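Local coordinates for N-(5'-phosphoribosyl)anthranilate isomerase (Thermococcus kodakarensis, PDB 5LHF), which catalyses the isomerisation of N-(5-phospho-beta-D-ribosyl)anthranilate to 1-(2-carboxyphenylamino)-1-deoxy-D-ribulose 5-phosphate, the third step of tryptophan biosynthesis from chorismate, at residues V11-E21 with L47-I55; A154-L165 with A173-V184. All blocks are in the same frame, centred on the assembly; numbering follows the deposited sequence. Where two conformers were deposited one is given.

Overall arrangement
The chain forms a TIM barrel, with eight parallel strands inside a ring of helices. Near the N terminus, contact 1 closes a loop that includes strand 26-30. It joins helix 14-20 to the end of helix 41-50 and the connection into strand 55-59. The chain then runs round the barrel before contact 2 opens. Contact 2 closes a much shorter loop of seven residues and pairs the last two barrel strands, 160-162 and 181-184, under helix 170-177. The contacts follow in series and neither nest nor cross. The centres of contact 1 and contact 2 lie about 23 Å apart. Contact 1 joins two neighbouring helices of the outer layer, whereas contact 2 reaches into the barrel wall.

Contact 1 (V11-E21 with L47-I55); sequences VKTMDELRLVE and LIEMAEIPI
Met50 O, near the C-terminal end of helix 41-50, is gripped by two nitrogens of Arg18 and by a water. The setting is the outer layer of a TIM barrel, where helix 14-20 lies beside helix 41-50 and the turn into strand 55-59. Arg18 NH1 donates to Met50 O at 2.8 Å, from above the carbonyl plane. A weak second bond comes from Arg18 NH2. Water 1 donates to the same oxygen and to Glu52 OE1, and accepts from Arg18 NH2. The Arg18 chain bends at chi2 (-56°), which folds the guanidinium across to the other segment. Arg18 NH1 also forms a salt bridge with Glu21 OE2 at 2.9 Å, close to the guanidinium plane, meeting the syn side of the carboxylate. Glu52 OE1 lies well out of the guanidinium plane, so its long salt bridge with Arg18 is a matter of charge alone. An alanine in place of Arg18 would probably leave Met50 O without its guanidinium donors and the nearby Glu21 and Glu52 carboxylates, like charges close together, without the positive charge beside them. Glu21 OE1 faces Glu52 N in a nearly straight bond, modelled so short that its exact length is doubtful. Further in, the packing is apolar. Leu17 points its CG away from the backbone N (chi1 175°), and Leu17 CD2 rests 3.8 Å from Ala51 CA while CD1 meets Ala51 CB at 4.1 Å. Thr27 of strand 26-30 is touched by Val11, Leu17, Val20 and Ile55. Ile53 CD1 lies 4.2 Å from Glu21 CG, beside the aliphatic part of that chain. Thr13 caps helix 14-20, its OG1 accepting from Glu16 N. Leu47 packs against this start of the helix, with Leu47 CD2 3.6 Å from Met14 N.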
loop_
_atom_site.group_PDB
_atom_site.type_symbol
_atom_site.label_atom_id
_atom_site.label_comp_id
_atom_site.label_asym_id
_atom_site.label_seq_id
_atom_site.Cartn_x
_atom_site.Cartn_y
_atom_site.Cartn_z
ATOM N N VAL A 11 -2.177 -1.350 10.925
ATOM C CA VAL A 11 -2.205 -1.156 12.372
ATOM C C VAL A 11 -3.593 -1.500 12.885
ATOM O O VAL A 11 -4.611 -1.156 12.264
ATOM C CB VAL A 11 -1.785 0.275 12.763
ATOM C CG1 VAL A 11 -0.305 0.494 12.456
ATOM C CG2 VAL A 11 -2.652 1.313 12.036
ATOM N N LYS A 12 -3.634 -2.213 14.017
ATOM C CA LYS A 12 -4.882 -2.639 14.637
ATOM C C LYS A 12 -5.158 -1.959 15.967
ATOM O O LYS A 12 -6.306 -1.975 16.423
ATOM C CB LYS A 12 -4.882 -4.158 14.860
ATOM C CG LYS A 12 -4.657 -4.965 13.594
ATOM C CD LYS A 12 -5.677 -6.071 13.468
ATOM C CE LYS A 12 -5.318 -7.246 14.320
ATOM N NZ LYS A 12 -6.239 -8.391 14.110
ATOM N N THR A 13 -4.151 -1.361 16.600
ATOM C CA THR A 13 -4.346 -0.775 17.920
ATOM C C THR A 13 -3.692 0.594 18.004
ATOM O O THR A 13 -2.871 0.980 17.167
ATOM C CB THR A 13 -3.770 -1.662 19.027
ATOM O OG1 THR A 13 -2.360 -1.804 18.824
ATOM C CG2 THR A 13 -4.425 -3.033 19.014
ATOM N N MET A 14 -4.066 1.322 19.056
ATOM C CA MET A 14 -3.424 2.595 19.349
ATOM C C MET A 14 -1.931 2.402 19.593
ATOM O O MET A 14 -1.113 3.226 19.170
ATOM C CB MET A 14 -4.103 3.230 20.566
ATOM C CG MET A 14 -3.944 2.441 21.863
ATOM S SD MET A 14 -5.034 2.994 23.200
ATOM C CE MET A 14 -4.190 4.495 23.717
ATOM N N ASP A 15 -1.560 1.292 20.235
ATOM C CA ASP A 15 -0.146 1.041 20.500
ATOM C C ASP A 15 0.633 0.854 19.205
ATOM O O ASP A 15 1.728 1.410 19.049
ATOM C CB ASP A 15 0.018 -0.181 21.394
ATOM C CG ASP A 15 -0.446 0.072 22.807
ATOM O OD1 ASP A 15 -0.908 -0.895 23.445
ATOM O OD2 ASP A 15 -0.340 1.228 23.279
ATOM N N GLU A 16 0.089 0.079 18.265
ATOM C CA GLU A 16 0.760 -0.101 16.976
ATOM C C GLU A 16 0.822 1.207 16.195
ATOM O O GLU A 16 1.844 1.522 15.569
ATOM C CB GLU A 16 0.028 -1.164 16.158
ATOM C CG GLU A 16 0.232 -2.560 16.662
ATOM C CD GLU A 16 -0.294 -3.587 15.703
ATOM O OE1 GLU A 16 -1.361 -3.351 15.089
ATOM O OE2 GLU A 16 0.377 -4.626 15.543
ATOM N N LEU A 17 -0.269 1.981 16.215
ATOM C CA LEU A 17 -0.278 3.273 15.536
ATOM C C LEU A 17 0.825 4.188 16.057
ATOM O O LEU A 17 1.629 4.705 15.282
ATOM C CB LEU A 17 -1.636 3.950 15.697
ATOM C CG LEU A 17 -1.737 5.363 15.119
ATOM C CD1 LEU A 17 -1.572 5.367 13.601
ATOM C CD2 LEU A 17 -3.062 5.946 15.485
ATOM N N ARG A 18 0.863 4.422 17.375
ATOM C CA ARG A 18 1.861 5.333 17.931
ATOM C C ARG A 18 3.291 4.874 17.629
ATOM O O ARG A 18 4.192 5.708 17.454
ATOM C CB ARG A 18 1.655 5.469 19.438
ATOM C CG ARG A 18 0.338 6.129 19.812
ATOM C CD ARG A 18 0.198 7.488 19.145
ATOM N NE ARG A 18 -0.940 8.244 19.674
ATOM C CZ ARG A 18 -1.653 9.116 18.961
ATOM N NH1 ARG A 18 -1.366 9.318 17.681
ATOM N NH2 ARG A 18 -2.671 9.766 19.520
ATOM N N LEU A 19 3.528 3.558 17.599
ATOM C CA LEU A 19 4.850 3.050 17.256
ATOM C C LEU A 19 5.206 3.389 15.817
ATOM O O LEU A 19 6.256 3.981 15.547
ATOM C CB LEU A 19 4.909 1.537 17.475
ATOM C CG LEU A 19 6.174 0.854 16.958
ATOM C CD1 LEU A 19 7.382 1.521 17.651
ATOM C CD2 LEU A 19 6.127 -0.669 17.202
ATOM N N VAL A 20 4.322 3.042 14.881
ATOM C CA VAL A 20 4.554 3.306 13.463
ATOM C C VAL A 20 4.761 4.794 13.199
ATOM O O VAL A 20 5.524 5.173 12.302
ATOM C CB VAL A 20 3.375 2.729 12.654
ATOM C CG1 VAL A 20 3.317 3.310 11.255
ATOM C CG2 VAL A 20 3.483 1.218 12.618
ATOM N N GLU A 21 4.090 5.661 13.963
ATOM C CA GLU A 21 4.162 7.096 13.715
ATOM C C GLU A 21 5.546 7.670 13.978
ATOM O O GLU A 21 5.849 8.767 13.498
ATOM C CB GLU A 21 3.132 7.825 14.578
ATOM C CG GLU A 21 1.704 7.554 14.118
ATOM C CD GLU A 21 0.688 8.366 14.871
ATOM O OE1 GLU A 21 -0.362 8.683 14.277
ATOM O OE2 GLU A 21 0.931 8.669 16.055
ATOM N N LEU A 47 -8.742 4.929 15.288
ATOM C CA LEU A 47 -7.350 5.095 14.896
ATOM C C LEU A 47 -7.204 6.270 13.945
ATOM O O LEU A 47 -6.261 7.057 14.062
ATOM C CB LEU A 47 -6.820 3.806 14.263
ATOM C CG LEU A 47 -7.031 2.566 15.148
ATOM C CD1 LEU A 47 -6.707 1.282 14.400
ATOM C CD2 LEU A 47 -6.187 2.666 16.428
ATOM N N ILE A 48 -8.154 6.425 13.019
ATOM C CA ILE A 48 -8.078 7.505 12.040
ATOM C C ILE A 48 -8.141 8.863 12.736
ATOM O O ILE A 48 -7.488 9.829 12.312
ATOM C CB ILE A 48 -9.187 7.320 10.983
ATOM C CG1 ILE A 48 -8.797 6.184 10.013
ATOM C CG2 ILE A 48 -9.460 8.604 10.201
ATOM C CD1 ILE A 48 -9.990 5.639 9.207
ATOM N N GLU A 49 -8.918 8.954 13.817
ATOM C CA GLU A 49 -9.058 10.227 14.520
ATOM C C GLU A 49 -7.791 10.574 15.294
ATOM O O GLU A 49 -7.403 11.744 15.354
ATOM C CB GLU A 49 -10.257 10.180 15.463
ATOM C CG GLU A 49 -10.421 11.413 16.344
ATOM C CD GLU A 49 -11.515 11.242 17.383
ATOM O OE1 GLU A 49 -11.839 10.083 17.727
ATOM O OE2 GLU A 49 -12.047 12.265 17.864
ATOM N N MET A 50 -7.123 9.574 15.870
ATOM C CA MET A 50 -5.939 9.854 16.670
ATOM C C MET A 50 -4.643 9.882 15.866
ATOM O O MET A 50 -3.628 10.369 16.385
ATOM C CB MET A 50 -5.834 8.833 17.802
ATOM C CG MET A 50 -7.020 8.896 18.750
ATOM S SD MET A 50 -7.243 10.531 19.495
ATOM C CE MET A 50 -6.430 10.290 21.072
ATOM N N ALA A 51 -4.650 9.440 14.603
ATOM C CA ALA A 51 -3.413 9.389 13.829
ATOM C C ALA A 51 -2.801 10.774 13.617
ATOM O O ALA A 51 -3.506 11.764 13.383
ATOM C CB ALA A 51 -3.655 8.712 12.476
ATOM N N GLU A 52 -1.474 10.844 13.698
ATOM C CA GLU A 52 -0.759 12.088 13.455
ATOM C C GLU A 52 0.034 12.080 12.148
ATOM O O GLU A 52 0.694 13.076 11.840
ATOM C CB GLU A 52 0.152 12.403 14.660
ATOM C CG GLU A 52 -0.672 12.716 15.909
ATOM C CD GLU A 52 0.162 12.900 17.167
ATOM O OE1 GLU A 52 -0.442 13.153 18.240
ATOM O OE2 GLU A 52 1.406 12.777 17.088
ATOM N N ILE A 53 -0.017 10.994 11.379
ATOM C CA ILE A 53 0.460 10.943 9.991
ATOM C C ILE A 53 -0.699 10.506 9.095
ATOM O O ILE A 53 -1.718 10.013 9.602
ATOM C CB ILE A 53 1.654 9.983 9.824
ATOM C CG1 ILE A 53 1.207 8.534 10.036
ATOM C CG2 ILE A 53 2.815 10.373 10.755
ATOM C CD1 ILE A 53 2.359 7.515 9.979
ATOM N N PRO A 54 -0.597 10.643 7.773
ATOM C CA PRO A 54 -1.666 10.133 6.906
ATOM C C PRO A 54 -1.935 8.660 7.179
ATOM O O PRO A 54 -1.010 7.852 7.289
ATOM C CB PRO A 54 -1.110 10.360 5.495
ATOM C CG PRO A 54 -0.243 11.555 5.642
ATOM C CD PRO A 54 0.405 11.416 7.008
ATOM N N ILE A 55 -3.210 8.310 7.324
ATOM C CA ILE A 55 -3.577 6.922 7.574
ATOM C C ILE A 55 -4.596 6.493 6.522
ATOM O O ILE A 55 -5.685 7.076 6.419
ATOM C CB ILE A 55 -4.098 6.702 9.006
ATOM C CG1 ILE A 55 -4.533 5.240 9.207
ATOM C CG2 ILE A 55 -5.199 7.712 9.380
ATOM C CD1 ILE A 55 -4.754 4.870 10.665
HETATM O O HOH W 1 -3.576 12.577 18.260
#

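Contact 2 (A154-L165 with A173-V184); sequences AKEYPIVLAGGL and AIRWVKPAGVDV
Leu161, Leu165 and Asp183 bury the most surface in this contact, a right-handed beta-alpha-beta crossover in which strand 160-162, helix 170-177 and strand 181-184 complete the TIM barrel. The two strands run parallel as neighbours. Leu161 N donates to Gly181 O at 2.9 Å, and Asp183 N donates to Leu161 O at 2.9 Å. Strand 181-184 thus takes both the N-H and the C=O of Leu161, through the two residues that flank its partner Val182. The Leu161 side chain points out of the barrel with Val182. Leu161 CG lies opposite its backbone N (chi1 -176°), which carries Leu161 CD2 under the helix, 3.8 Å from Ala173 CB and 4.0 Å from Val177 CG2. Leu161 CB meets Pro179 CB as well. Leu165 reaches the same helix from beyond the strand end. Its two methyls divide the work: Leu165 CD2 packs on Ala173 CB at 3.7 Å, while CD1 lies against Asp183 O and Val182 CB. Phe202 of helix 196-207 also touches Leu165, Val182 and Val184. Asp183 turns to the barrel interior. Asp183 CB rests 3.8 Å from Ala162 CB and touches Val160 CG1, while OD1 forms a salt bridge with Lys7 of strand 5-9. Gly181 suits this inner face, since a CB there would come tight against Val160 CG2. At the other end, Ile159 O accepts from Gly181 N and, weakly, from Ala180 N. Past Ala162 the chain turns through Gly163, whose backbone angles would press any CB against the preceding carbonyl. In TrpF relatives the loops after these last two strands hold the substrate phosphate, consistent with this glycine-rich turn lying near such a site. Water 3 bridges the strand ends, donating to Asp183 O at 2.8 Å and accepting from Leu165 N at 3.0 Å.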
loop_
_atom_site.group_PDB
_atom_site.type_symbol
_atom_site.label_atom_id
_atom_site.label_comp_id
_atom_site.label_asym_id
_atom_site.label_seq_id
_atom_site.Cartn_x
_atom_site.Cartn_y
_atom_site.Cartn_z
ATOM N N ALA A 154 8.296 1.854 -12.657
ATOM C CA ALA A 154 8.807 2.883 -11.759
ATOM C C ALA A 154 9.490 4.019 -12.503
ATOM O O ALA A 154 9.694 5.085 -11.916
ATOM C CB ALA A 154 9.789 2.274 -10.744
ATOM N N LYS A 155 9.855 3.815 -13.773
ATOM C CA LYS A 155 10.440 4.899 -14.554
ATOM C C LYS A 155 9.388 5.913 -14.992
ATOM O O LYS A 155 9.721 7.086 -15.206
ATOM C CB LYS A 155 11.177 4.334 -15.773
ATOM C CG LYS A 155 12.375 3.476 -15.394
ATOM C CD LYS A 155 13.001 2.825 -16.610
ATOM C CE LYS A 155 13.934 1.701 -16.207
ATOM N NZ LYS A 155 14.671 1.157 -17.377
ATOM N N GLU A 156 8.127 5.485 -15.118
ATOM C CA GLU A 156 7.029 6.329 -15.584
ATOM C C GLU A 156 6.203 6.943 -14.464
ATOM O O GLU A 156 5.591 8.000 -14.664
ATOM C CB GLU A 156 6.081 5.532 -16.488
ATOM C CG GLU A 156 6.699 5.059 -17.785
ATOM C CD GLU A 156 7.533 6.132 -18.462
ATOM O OE1 GLU A 156 7.010 7.250 -18.673
ATOM O OE2 GLU A 156 8.717 5.859 -18.767
ATOM N N TYR A 157 6.132 6.294 -13.308
ATOM C CA TYR A 157 5.372 6.801 -12.178
ATOM C C TYR A 157 6.198 6.631 -10.917
ATOM O O TYR A 157 6.980 5.680 -10.809
ATOM C CB TYR A 157 4.039 6.059 -11.998
ATOM C CG TYR A 157 3.109 6.137 -13.190
ATOM C CD1 TYR A 157 2.278 7.236 -13.376
ATOM C CD2 TYR A 157 3.048 5.104 -14.118
ATOM C CE1 TYR A 157 1.422 7.309 -14.460
ATOM C CE2 TYR A 157 2.191 5.167 -15.202
ATOM C CZ TYR A 157 1.384 6.273 -15.369
ATOM O OH TYR A 157 0.537 6.341 -16.453
ATOM N N PRO A 158 6.021 7.553 -9.902
ATOM C CA PRO A 158 6.655 7.366 -8.581
ATOM C C PRO A 158 5.885 6.338 -7.754
ATOM O O PRO A 158 5.086 6.643 -6.875
ATOM C CB PRO A 158 6.596 8.773 -7.982
ATOM C CG PRO A 158 5.374 9.375 -8.587
ATOM C CD PRO A 158 5.253 8.808 -9.978
ATOM N N ILE A 159 6.123 5.065 -8.052
ATOM C CA ILE A 159 5.264 4.013 -7.515
ATOM C C ILE A 159 5.689 3.660 -6.091
ATOM O O ILE A 159 6.814 3.929 -5.657
ATOM C CB ILE A 159 5.276 2.772 -8.429
ATOM C CG1 ILE A 159 6.670 2.143 -8.480
ATOM C CG2 ILE A 159 4.781 3.132 -9.843
ATOM C CD1 ILE A 159 6.775 0.809 -7.787
ATOM N N VAL A 160 4.761 3.056 -5.353
ATOM C CA VAL A 160 5.024 2.481 -4.040
ATOM C C VAL A 160 5.117 0.972 -4.221
ATOM O O VAL A 160 4.155 0.334 -4.668
ATOM C CB VAL A 160 3.917 2.839 -3.031
ATOM C CG1 VAL A 160 4.193 2.189 -1.669
ATOM C CG2 VAL A 160 3.776 4.350 -2.881
ATOM N N LEU A 161 6.270 0.397 -3.895
ATOM C CA LEU A 161 6.488 -1.040 -4.032
ATOM C C LEU A 161 6.021 -1.762 -2.775
ATOM O O LEU A 161 6.369 -1.358 -1.659
ATOM C CB LEU A 161 7.967 -1.338 -4.274
ATOM C CG LEU A 161 8.349 -2.801 -4.545
ATOM C CD1 LEU A 161 7.756 -3.314 -5.850
ATOM C CD2 LEU A 161 9.895 -2.945 -4.534
ATOM N N ALA A 162 5.246 -2.836 -2.956
ATOM C CA ALA A 162 4.679 -3.568 -1.828
ATOM C C ALA A 162 4.724 -5.062 -2.110
ATOM O O ALA A 162 4.981 -5.501 -3.237
ATOM C CB ALA A 162 3.232 -3.141 -1.543
ATOM N N GLY A 163 4.438 -5.843 -1.071
ATOM C CA GLY A 163 4.333 -7.280 -1.217
ATOM C C GLY A 163 5.520 -8.048 -0.674
ATOM O O GLY A 163 6.569 -8.122 -1.315
ATOM N N GLY A 164 5.357 -8.621 0.519
ATOM C CA GLY A 164 6.359 -9.494 1.102
ATOM C C GLY A 164 7.694 -8.860 1.422
ATOM O O GLY A 164 8.690 -9.574 1.508
ATOM N N LEU A 165 7.747 -7.543 1.616
ATOM C CA LEU A 165 9.003 -6.889 1.964
ATOM C C LEU A 165 9.335 -7.132 3.426
ATOM O O LEU A 165 8.448 -7.156 4.282
ATOM C CB LEU A 165 8.915 -5.385 1.699
ATOM C CG LEU A 165 8.747 -5.033 0.232
ATOM C CD1 LEU A 165 8.609 -3.516 0.040
ATOM C CD2 LEU A 165 9.920 -5.604 -0.585
ATOM N N ALA A 173 15.124 -5.356 -3.195
ATOM C CA ALA A 173 13.939 -4.857 -3.885
ATOM C C ALA A 173 14.098 -3.389 -4.275
ATOM O O ALA A 173 13.690 -2.979 -5.368
ATOM C CB ALA A 173 12.705 -5.041 -2.999
ATOM N N ILE A 174 14.692 -2.581 -3.394
ATOM C CA ILE A 174 14.818 -1.156 -3.677
ATOM C C ILE A 174 15.803 -0.919 -4.815
ATOM O O ILE A 174 15.496 -0.224 -5.786
ATOM C CB ILE A 174 15.219 -0.384 -2.407
ATOM C CG1 ILE A 174 14.010 -0.237 -1.481
ATOM C CG2 ILE A 174 15.792 0.992 -2.775
ATOM C CD1 ILE A 174 14.351 0.148 -0.006
ATOM N N ARG A 175 17.012 -1.466 -4.712
ATOM C CA ARG A 175 17.957 -1.112 -5.763
ATOM C C ARG A 175 17.669 -1.832 -7.076
ATOM O O ARG A 175 18.193 -1.416 -8.120
ATOM C CB ARG A 175 19.391 -1.332 -5.277
ATOM C CG ARG A 175 19.817 -0.266 -4.245
ATOM C CD ARG A 175 21.188 -0.538 -3.620
ATOM N NE ARG A 175 21.149 -1.627 -2.648
ATOM C CZ ARG A 175 21.435 -2.897 -2.927
ATOM N NH1 ARG A 175 21.784 -3.252 -4.152
ATOM N NH2 ARG A 175 21.366 -3.815 -1.982
ATOM N N TRP A 176 16.799 -2.848 -7.062
ATOM C CA TRP A 176 16.333 -3.481 -8.293
ATOM C C TRP A 176 15.213 -2.673 -8.943
ATOM O O TRP A 176 15.259 -2.384 -10.144
ATOM C CB TRP A 176 15.867 -4.905 -7.993
ATOM C CG TRP A 176 15.547 -5.766 -9.172
ATOM C CD1 TRP A 176 15.107 -5.368 -10.409
ATOM C CD2 TRP A 176 15.649 -7.194 -9.227
ATOM N NE1 TRP A 176 14.929 -6.462 -11.225
ATOM C CE2 TRP A 176 15.255 -7.594 -10.523
ATOM C CE3 TRP A 176 16.033 -8.173 -8.304
ATOM C CZ2 TRP A 176 15.230 -8.935 -10.915
ATOM C CZ3 TRP A 176 16.010 -9.502 -8.694
ATOM C CH2 TRP A 176 15.614 -9.870 -9.990
ATOM N N VAL A 177 14.210 -2.283 -8.161
ATOM C CA VAL A 177 13.036 -1.612 -8.726
ATOM C C VAL A 177 13.190 -0.092 -8.731
ATOM O O VAL A 177 12.618 0.581 -9.594
ATOM C CB VAL A 177 11.786 -2.042 -7.943
ATOM C CG1 VAL A 177 10.530 -1.285 -8.407
ATOM C CG2 VAL A 177 11.591 -3.547 -8.067
ATOM N N LYS A 178 13.962 0.451 -7.790
ATOM C CA LYS A 178 14.097 1.891 -7.582
ATOM C C LYS A 178 12.740 2.596 -7.488
ATOM O O LYS A 178 12.454 3.514 -8.264
ATOM C CB LYS A 178 14.965 2.521 -8.663
ATOM C CG LYS A 178 16.390 1.989 -8.684
ATOM C CD LYS A 178 17.219 2.698 -9.734
ATOM C CE LYS A 178 18.689 2.366 -9.575
ATOM N NZ LYS A 178 18.929 0.903 -9.719
ATOM N N PRO A 179 11.901 2.212 -6.534
ATOM C CA PRO A 179 10.600 2.859 -6.367
ATOM C C PRO A 179 10.740 4.178 -5.621
ATOM O O PRO A 179 11.763 4.465 -4.989
ATOM C CB PRO A 179 9.818 1.840 -5.531
ATOM C CG PRO A 179 10.876 1.265 -4.635
ATOM C CD PRO A 179 12.158 1.212 -5.482
ATOM N N ALA A 180 9.680 4.983 -5.704
ATOM C CA ALA A 180 9.594 6.193 -4.895
ATOM C C ALA A 180 9.173 5.901 -3.464
ATOM O O ALA A 180 9.429 6.718 -2.572
ATOM C CB ALA A 180 8.623 7.191 -5.522
ATOM N N GLY A 181 8.539 4.757 -3.225
ATOM C CA GLY A 181 8.093 4.416 -1.893
ATOM C C GLY A 181 8.080 2.917 -1.700
ATOM O O GLY A 181 8.183 2.141 -2.650
ATOM N N VAL A 182 7.985 2.514 -0.437
ATOM C CA VAL A 182 7.836 1.110 -0.089
ATOM C C VAL A 182 6.728 1.004 0.943
ATOM O O VAL A 182 6.508 1.929 1.733
ATOM C CB VAL A 182 9.135 0.480 0.461
ATOM C CG1 VAL A 182 10.192 0.340 -0.649
ATOM C CG2 VAL A 182 9.682 1.292 1.633
ATOM N N ASP A 183 6.044 -0.141 0.930
ATOM C CA ASP A 183 4.956 -0.477 1.841
ATOM C C ASP A 183 5.244 -1.837 2.459
ATOM O O ASP A 183 5.591 -2.781 1.741
ATOM C CB ASP A 183 3.612 -0.500 1.096
ATOM C CG ASP A 183 2.449 -0.830 1.994
ATOM O OD1 ASP A 183 1.872 0.104 2.567
ATOM O OD2 ASP A 183 2.078 -2.020 2.100
ATOM N N VAL A 184 5.104 -1.945 3.784
ATOM C CA VAL A 184 5.441 -3.170 4.509
ATOM C C VAL A 184 4.398 -3.397 5.591
ATOM O O VAL A 184 3.907 -2.441 6.194
ATOM C CB VAL A 184 6.864 -3.097 5.122
ATOM C CG1 VAL A 184 6.972 -1.968 6.136
ATOM C CG2 VAL A 184 7.270 -4.428 5.763
HETATM O O HOH W 2 9.102 5.006 -8.815
HETATM O O HOH W 3 5.476 -5.607 1.655
#